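Local coordinates for GDSL-like protein (PDB 6HFZ) that removes acetyl groups from acetylated mannans as a two-domain esterase of a gut bacterium, with a GDSL-like, SGNH-hydrolase catalytic part, at residues R90-A93 / D94-K98; I105-S108 / V109-D112; A259-D262 / I263-F267. One frame throughout, in Å; residues are numbered along the deposited sequence.

Contact 1. Residues R90-A93 / D94-K98; sequences RAEA and DLLSK
Arg90 and Asp94 form a salt bridge one helical turn apart, near the C-terminal end of helix 84-96. Outward from the backbone, CB, CG and CD of Arg90 all pass alongside Asp94 OD2, with CD 3.3 Å from it. NE and CZ run on past that oxygen, and Arg90 NH1 comes to 2.9 Å from Asp94 OD2. The bond is nearly straight (160°), lies close to the guanidinium plane and uses the anti lone pair of OD2, although the two planar groups are turned 55° apart. Setting CG between the backbone N and the carbonyl carbon (chi1 76°) brings the aliphatic part over the acid. NH2 is bonded to Ala77 O, and Phe86 makes a cation-pi contact with the guanidinium.

The helix then widens into a pi-type turn: Ala91 O accepts from Leu95 N and Leu96 N, which reach it from opposite faces of its plane. Beyond it, Ser97 OG donates to Ala93 O at 2.7 Å from above the carbonyl plane. Leu95 packs on Ala36 and Leu38 of strand 32-39 and Ala91 on Leu124 of helix 115-129, so the helix lies against the central sheet. A methionine in place of Arg90 would probably leave Asp94 OD2 without its charged mate and Ala77 O without this donor. Asp94 OD1 takes a hydrogen bond from a water, so both carboxylate oxygens are gripped; the guanidinium probably favours the charged acid.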
loop_
_atom_site.group_PDB
_atom_site.type_symbol
_atom_site.label_atom_id
_atom_site.label_comp_id
_atom_site.label_asym_id
_atom_site.label_seq_id
_atom_site.Cartn_x
_atom_site.Cartn_y
_atom_site.Cartn_z
ATOM N N ARG A 90 -1.174 2.239 7.978
ATOM C CA ARG A 90 -0.943 3.665 7.732
ATOM C C ARG A 90 -2.219 4.379 7.242
ATOM O O ARG A 90 -2.192 5.597 7.027
ATOM C CB ARG A 90 0.227 3.880 6.777
ATOM C CG ARG A 90 -0.049 3.594 5.311
ATOM C CD ARG A 90 1.209 3.428 4.530
ATOM N NE ARG A 90 0.978 3.130 3.122
ATOM C CZ ARG A 90 0.703 4.000 2.161
ATOM N NH1 ARG A 90 0.526 5.280 2.455
ATOM N NH2 ARG A 90 0.658 3.575 0.893
ATOM N N ALA A 91 -3.316 3.644 7.072
ATOM C CA ALA A 91 -4.482 4.198 6.376
ATOM C C ALA A 91 -5.030 5.414 7.143
ATOM O O ALA A 91 -5.345 6.432 6.537
ATOM C CB ALA A 91 -5.550 3.142 6.157
ATOM N N GLU A 92 -5.109 5.318 8.476
ATOM C CA GLU A 92 -5.655 6.435 9.295
ATOM C C GLU A 92 -4.843 7.723 9.087
ATOM O O GLU A 92 -5.401 8.789 8.757
ATOM C CB GLU A 92 -5.656 6.041 10.779
ATOM C CG GLU A 92 -6.891 5.280 11.200
ATOM C CD GLU A 92 -8.218 6.018 11.023
ATOM O OE1 GLU A 92 -9.260 5.319 10.958
ATOM O OE2 GLU A 92 -8.221 7.283 10.942
ATOM N N ALA A 93 -3.524 7.643 9.289
ATOM C CA ALA A 93 -2.669 8.818 9.181
ATOM C C ALA A 93 -2.571 9.364 7.749
ATOM O O ALA A 93 -2.631 10.562 7.527
ATOM C CB ALA A 93 -1.282 8.525 9.694
ATOM N N ASP A 94 -2.390 8.483 6.770
ATOM C CA ASP A 94 -1.948 8.912 5.443
ATOM C C ASP A 94 -3.136 9.240 4.525
ATOM O O ASP A 94 -2.979 9.936 3.514
ATOM C CB ASP A 94 -1.084 7.813 4.804
ATOM C CG ASP A 94 0.272 7.577 5.462
ATOM O OD1 ASP A 94 0.580 8.313 6.439
ATOM O OD2 ASP A 94 1.069 6.725 4.953
ATOM N N LEU A 95 -4.290 8.648 4.809
ATOM C CA LEU A 95 -5.471 8.705 3.937
ATOM C C LEU A 95 -6.701 9.236 4.678
ATOM O O LEU A 95 -7.300 10.238 4.281
ATOM C CB LEU A 95 -5.763 7.299 3.403
ATOM C CG LEU A 95 -7.019 7.156 2.538
ATOM C CD1 LEU A 95 -6.901 7.964 1.249
ATOM C CD2 LEU A 95 -7.304 5.704 2.183
ATOM N N LEU A 96 -7.153 8.512 5.702
ATOM C CA LEU A 96 -8.481 8.764 6.268
ATOM C C LEU A 96 -8.530 10.124 6.979
ATOM O O LEU A 96 -9.585 10.754 6.970
ATOM C CB LEU A 96 -8.892 7.629 7.204
ATOM C CG LEU A 96 -8.954 6.246 6.551
ATOM C CD1 LEU A 96 -9.350 5.214 7.590
ATOM C CD2 LEU A 96 -9.877 6.221 5.340
ATOM N N SER A 97 -7.405 10.556 7.555
ATOM C CA SER A 97 -7.244 11.874 8.152
ATOM C C SER A 97 -7.494 12.984 7.115
ATOM O O SER A 97 -7.797 14.110 7.534
ATOM C CB SER A 97 -5.859 12.022 8.800
ATOM O OG SER A 97 -4.817 12.080 7.837
ATOM N N LYS A 98 -7.375 12.690 5.801
ATOM C CA LYS A 98 -7.566 13.704 4.759
ATOM C C LYS A 98 -9.029 13.747 4.285
ATOM O O LYS A 98 -9.343 14.508 3.340
ATOM C CB LYS A 98 -6.669 13.474 3.538
ATOM C CG LYS A 98 -5.229 13.060 3.783
ATOM C CD LYS A 98 -4.457 13.940 4.714
ATOM C CE LYS A 98 -2.959 13.763 4.534
ATOM N NZ LYS A 98 -2.196 14.397 5.631
HETATM O O HOH W 1 0.665 10.935 7.323
#

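Contact 2. Residues I105-S108 / V109-D112; sequences IEFS and VNDD. With ACT (acetate ion), chain E.
The turn that follows strand 102-106 carries Asn110 to an acetate ion, probably from the crystallisation liquor, in what is probably the active site of this SGNH hydrolase. Asn110 ND2 donates to acetate OXT at 2.7 Å, an almost straight bond (165°). Ser41 N, Gly81 N and His193 NE2 also bind this ion; backbone amides of the first two together with an asparagine side chain, the N of the family name, are consistent with the oxyanion hole of SGNH hydrolases, while Ser41 and His193 probably belong to the catalytic triad. Asn110 OD1, the other end of the amide, takes a hydrogen bond from a water at 3.0 Å, and the same water donates to Glu106 OE2, which is bonded to Thr43 OG1 as well.

The turn itself is built on Phe107 O. Asp111 N lies 3.0 Å from Phe107 O, nearly in line with the carbonyl, whereas Asn110 N reaches Phe107 O from well above its plane at 3.1 Å. With CG anti to the carbonyl carbon (chi1 -70°), Asp111 brings OD1 within 3.7 Å of Phe107 CB. Its OD2 is bonded to Ser84 OG and His155 NE2, and His155 ND1 is bonded to Ser108 OG. CB of Asn110 sits at the edge of the Phe107 ring. The amide is thus held from both ends and presents an N-H donor to an anion, as an oxyanion hole would require.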
loop_
_atom_site.group_PDB
_atom_site.type_symbol
_atom_site.label_atom_id
_atom_site.label_comp_id
_atom_site.label_asym_id
_atom_site.label_seq_id
_atom_site.Cartn_x
_atom_site.Cartn_y
_atom_site.Cartn_z
ATOM N N ILE A 105 -7.583 2.057 -4.589
ATOM C CA ILE A 105 -6.697 1.187 -3.896
ATOM C C ILE A 105 -5.918 0.355 -4.925
ATOM O O ILE A 105 -6.507 -0.316 -5.745
ATOM C CB ILE A 105 -7.457 0.296 -2.905
ATOM C CG1 ILE A 105 -8.129 1.095 -1.793
ATOM C CG2 ILE A 105 -6.517 -0.750 -2.341
ATOM C CD1 ILE A 105 -8.985 0.275 -0.913
ATOM N N GLU A 106 -4.584 0.388 -4.858
ATOM C CA GLU A 106 -3.741 -0.108 -5.940
ATOM C C GLU A 106 -2.521 -0.831 -5.359
ATOM O O GLU A 106 -1.455 -0.203 -5.159
ATOM C CB GLU A 106 -3.347 1.102 -6.790
ATOM C CG GLU A 106 -2.597 0.813 -8.075
ATOM C CD GLU A 106 -1.129 0.465 -7.950
ATOM O OE1 GLU A 106 -0.794 -0.718 -8.277
ATOM O OE2 GLU A 106 -0.322 1.334 -7.477
ATOM N N PHE A 107 -2.682 -2.138 -5.097
ATOM C CA PHE A 107 -1.640 -2.944 -4.451
ATOM C C PHE A 107 -1.421 -4.287 -5.173
ATOM O O PHE A 107 -0.738 -5.162 -4.658
ATOM C CB PHE A 107 -1.971 -3.193 -2.972
ATOM C CG PHE A 107 -1.716 -2.022 -2.062
ATOM C CD1 PHE A 107 -0.420 -1.520 -1.895
ATOM C CD2 PHE A 107 -2.759 -1.377 -1.423
ATOM C CE1 PHE A 107 -0.171 -0.463 -1.023
ATOM C CE2 PHE A 107 -2.511 -0.253 -0.634
ATOM C CZ PHE A 107 -1.222 0.168 -0.397
ATOM N N SER A 108 -2.066 -4.490 -6.335
ATOM C CA SER A 108 -2.058 -5.817 -6.987
ATOM C C SER A 108 -0.721 -6.211 -7.640
ATOM O O SER A 108 -0.604 -7.392 -8.050
ATOM C CB SER A 108 -3.231 -5.946 -7.970
ATOM O OG SER A 108 -4.446 -5.611 -7.303
ATOM N N VAL A 109 0.298 -5.319 -7.715
ATOM C CA VAL A 109 1.636 -5.756 -8.103
ATOM C C VAL A 109 2.636 -5.454 -6.982
ATOM O O VAL A 109 3.887 -5.387 -7.218
ATOM C CB VAL A 109 2.096 -5.154 -9.437
ATOM C CG1 VAL A 109 1.302 -5.742 -10.609
ATOM C CG2 VAL A 109 2.040 -3.634 -9.474
ATOM N N ASN A 110 2.134 -5.282 -5.767
ATOM C CA ASN A 110 2.973 -5.153 -4.582
ATOM C C ASN A 110 2.748 -6.366 -3.675
ATOM O O ASN A 110 3.692 -7.095 -3.335
ATOM C CB ASN A 110 2.673 -3.864 -3.809
ATOM C CG ASN A 110 3.198 -2.632 -4.509
ATOM O OD1 ASN A 110 2.443 -1.937 -5.194
ATOM N ND2 ASN A 110 4.512 -2.420 -4.429
ATOM N N ASP A 111 1.482 -6.599 -3.333
ATOM C CA ASP A 111 1.037 -7.800 -2.632
ATOM C C ASP A 111 1.434 -9.014 -3.479
ATOM O O ASP A 111 1.296 -8.978 -4.692
ATOM C CB ASP A 111 -0.479 -7.846 -2.440
ATOM C CG ASP A 111 -1.012 -6.831 -1.443
ATOM O OD1 ASP A 111 -0.249 -5.862 -1.115
ATOM O OD2 ASP A 111 -2.157 -7.007 -0.995
ATOM N N ASP A 112 1.900 -10.093 -2.829
ATOM C CA ASP A 112 1.984 -11.419 -3.483
ATOM C C ASP A 112 0.572 -12.017 -3.532
ATOM O O ASP A 112 -0.310 -11.607 -2.760
ATOM C CB ASP A 112 2.922 -12.369 -2.731
ATOM C CG ASP A 112 4.387 -11.940 -2.716
ATOM O OD1 ASP A 112 4.845 -11.385 -3.735
ATOM O OD2 ASP A 112 5.052 -12.184 -1.677
HETATM C C ACT E . 6.386 -0.829 -6.559
HETATM O O ACT E . 7.618 -0.845 -6.866
HETATM O OXT ACT E . 5.961 -0.384 -5.488
HETATM C CH3 ACT E . 5.348 -1.371 -7.488
HETATM O O HOH W 2 2.258 0.350 -7.154
HETATM O O HOH W 3 2.231 -9.182 -7.389
#

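Contact 3. Residues A259-D262 / I263-F267; sequences AQRD and ITDCF
Asp262 OD2 is gripped by Thr264 twice, strongly by the hydroxyl and weakly by the backbone. OG1 of Thr264 donates to OD2 of Asp262 at 2.9 Å, approaching from the syn side and somewhat out of the carboxylate plane, while Thr264 N reaches the same oxygen in a long, weak bond. The carboxylate is put there by a chi1 of 71°, which tucks CG of Asp262 between its own N and carbonyl carbon and turns it toward Ile263 and Thr264. Together these bonds brace a type I beta turn from Asp262 to Asp265, closed by Asp265 N to Asp262 O at 3.0 Å.

Gln260 ties the two arms together. Its extended side chain runs across to the far arm, where NE2 donates to Asp265 O at 2.7 Å; that oxygen lies almost in the amide plane of Gln260, but NE2 stands above the carbonyl plane of Asp265. A water accepts from NE2 and donates to Ile263 O at 2.8 Å. Asp265, at the centre of an inverse gamma turn, directs OD2 to Arg261 N in a weak bond and OD1 to Lys268 in a salt bridge.

The loop connects strand 254-255 to strand 271-273. At its tip Ile263 packs on Arg90 and Asp94 of helix 84-96, while farther along Phe267 rests against Leu330 of strand 329-336 and against Tyr362 and Val364 of strand 361-370.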
loop_
_atom_site.group_PDB
_atom_site.type_symbol
_atom_site.label_atom_id
_atom_site.label_comp_id
_atom_site.label_asym_id
_atom_site.label_seq_id
_atom_site.Cartn_x
_atom_site.Cartn_y
_atom_site.Cartn_z
ATOM N N ALA A 259 12.225 15.618 11.101
ATOM C CA ALA A 259 10.908 15.906 10.489
ATOM C C ALA A 259 10.669 14.975 9.290
ATOM O O ALA A 259 11.521 14.856 8.419
ATOM C CB ALA A 259 10.851 17.352 10.059
ATOM N N GLN A 260 9.490 14.368 9.222
ATOM C CA GLN A 260 9.062 13.665 8.005
ATOM C C GLN A 260 8.472 14.703 7.045
ATOM O O GLN A 260 7.420 15.202 7.350
ATOM C CB GLN A 260 8.005 12.600 8.320
ATOM C CG GLN A 260 7.669 11.748 7.103
ATOM C CD GLN A 260 6.859 10.515 7.410
ATOM O OE1 GLN A 260 5.883 10.584 8.138
ATOM N NE2 GLN A 260 7.258 9.388 6.847
ATOM N N ARG A 261 9.150 14.967 5.915
ATOM C CA ARG A 261 8.722 16.002 4.928
ATOM C C ARG A 261 7.386 15.563 4.302
ATOM O O ARG A 261 6.448 16.332 4.150
ATOM C CB ARG A 261 9.834 16.235 3.886
ATOM C CG ARG A 261 11.213 16.539 4.477
ATOM C CD ARG A 261 12.307 16.996 3.509
ATOM N NE ARG A 261 12.991 15.924 2.771
ATOM C CZ ARG A 261 14.246 15.979 2.302
ATOM N NH1 ARG A 261 15.077 16.934 2.693
ATOM N NH2 ARG A 261 14.667 15.063 1.444
ATOM N N ASP A 262 7.285 14.282 3.966
ATOM C CA ASP A 262 6.035 13.698 3.525
ATOM C C ASP A 262 6.201 12.180 3.594
ATOM O O ASP A 262 7.239 11.713 3.976
ATOM C CB ASP A 262 5.678 14.141 2.118
ATOM C CG ASP A 262 6.603 13.497 1.128
ATOM O OD1 ASP A 262 7.807 13.675 1.308
ATOM O OD2 ASP A 262 6.101 12.773 0.253
ATOM N N ILE A 263 5.169 11.432 3.218
ATOM C CA ILE A 263 5.120 10.031 3.612
ATOM C C ILE A 263 6.104 9.197 2.807
ATOM O O ILE A 263 6.413 8.118 3.238
ATOM C CB ILE A 263 3.701 9.452 3.496
ATOM C CG1 ILE A 263 3.249 9.361 2.036
ATOM C CG2 ILE A 263 2.741 10.206 4.380
ATOM C CD1 ILE A 263 1.868 8.722 1.843
ATOM N N THR A 264 6.545 9.657 1.623
ATOM C CA THR A 264 7.549 8.953 0.847
ATOM C C THR A 264 8.940 8.989 1.508
ATOM O O THR A 264 9.814 8.177 1.145
ATOM C CB THR A 264 7.638 9.477 -0.587
ATOM O OG1 THR A 264 8.112 10.827 -0.567
ATOM C CG2 THR A 264 6.313 9.375 -1.323
ATOM N N ASP A 265 9.143 9.915 2.450
ATOM C CA ASP A 265 10.344 9.954 3.348
ATOM C C ASP A 265 10.101 8.930 4.468
ATOM O O ASP A 265 9.657 9.293 5.584
ATOM C CB ASP A 265 10.513 11.387 3.865
ATOM C CG ASP A 265 11.727 11.681 4.732
ATOM O OD1 ASP A 265 12.639 10.830 4.801
ATOM O OD2 ASP A 265 11.739 12.769 5.336
ATOM N N CYS A 266 10.296 7.643 4.134
ATOM C CA CYS A 266 9.689 6.618 4.937
ATOM C C CYS A 266 10.609 6.149 6.076
ATOM O O CYS A 266 10.109 5.511 6.997
ATOM C CB CYS A 266 9.213 5.471 4.061
ATOM S SG CYS A 266 10.517 4.776 3.029
ATOM N N PHE A 267 11.889 6.542 6.087
ATOM C CA PHE A 267 12.737 6.191 7.265
ATOM C C PHE A 267 12.717 7.369 8.250
ATOM O O PHE A 267 13.678 8.138 8.338
ATOM C CB PHE A 267 14.102 5.701 6.797
ATOM C CG PHE A 267 14.028 4.612 5.756
ATOM C CD1 PHE A 267 13.526 3.371 6.107
ATOM C CD2 PHE A 267 14.348 4.851 4.430
ATOM C CE1 PHE A 267 13.409 2.365 5.172
ATOM C CE2 PHE A 267 14.240 3.825 3.482
ATOM C CZ PHE A 267 13.773 2.591 3.861
HETATM O O HOH W 4 5.923 6.700 5.639
#

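Contact 2 is buried at the end of a central strand of the mixed sheet, contact 1 is partly buried on the helix preceding that strand, and contact 3 is a surface loop of the beta-rich second part of the chain. Contacts 1 and 2 share the esterase fold and meet where Arg90 NH2 packs against Phe107 CZ, 4.1 Å away. Contact 3 touches contact 1 through Ile263, whose CG2 lies 3.5 Å from Asp94 OD1, so isoleucine methyls resting on the helix's charged pair join the two parts there. Contacts 2 and 3 do not touch. Chemistry follows place: a charged pair on the helix, a polar ligand-binding network inside, and turn-closing bonds at the surface.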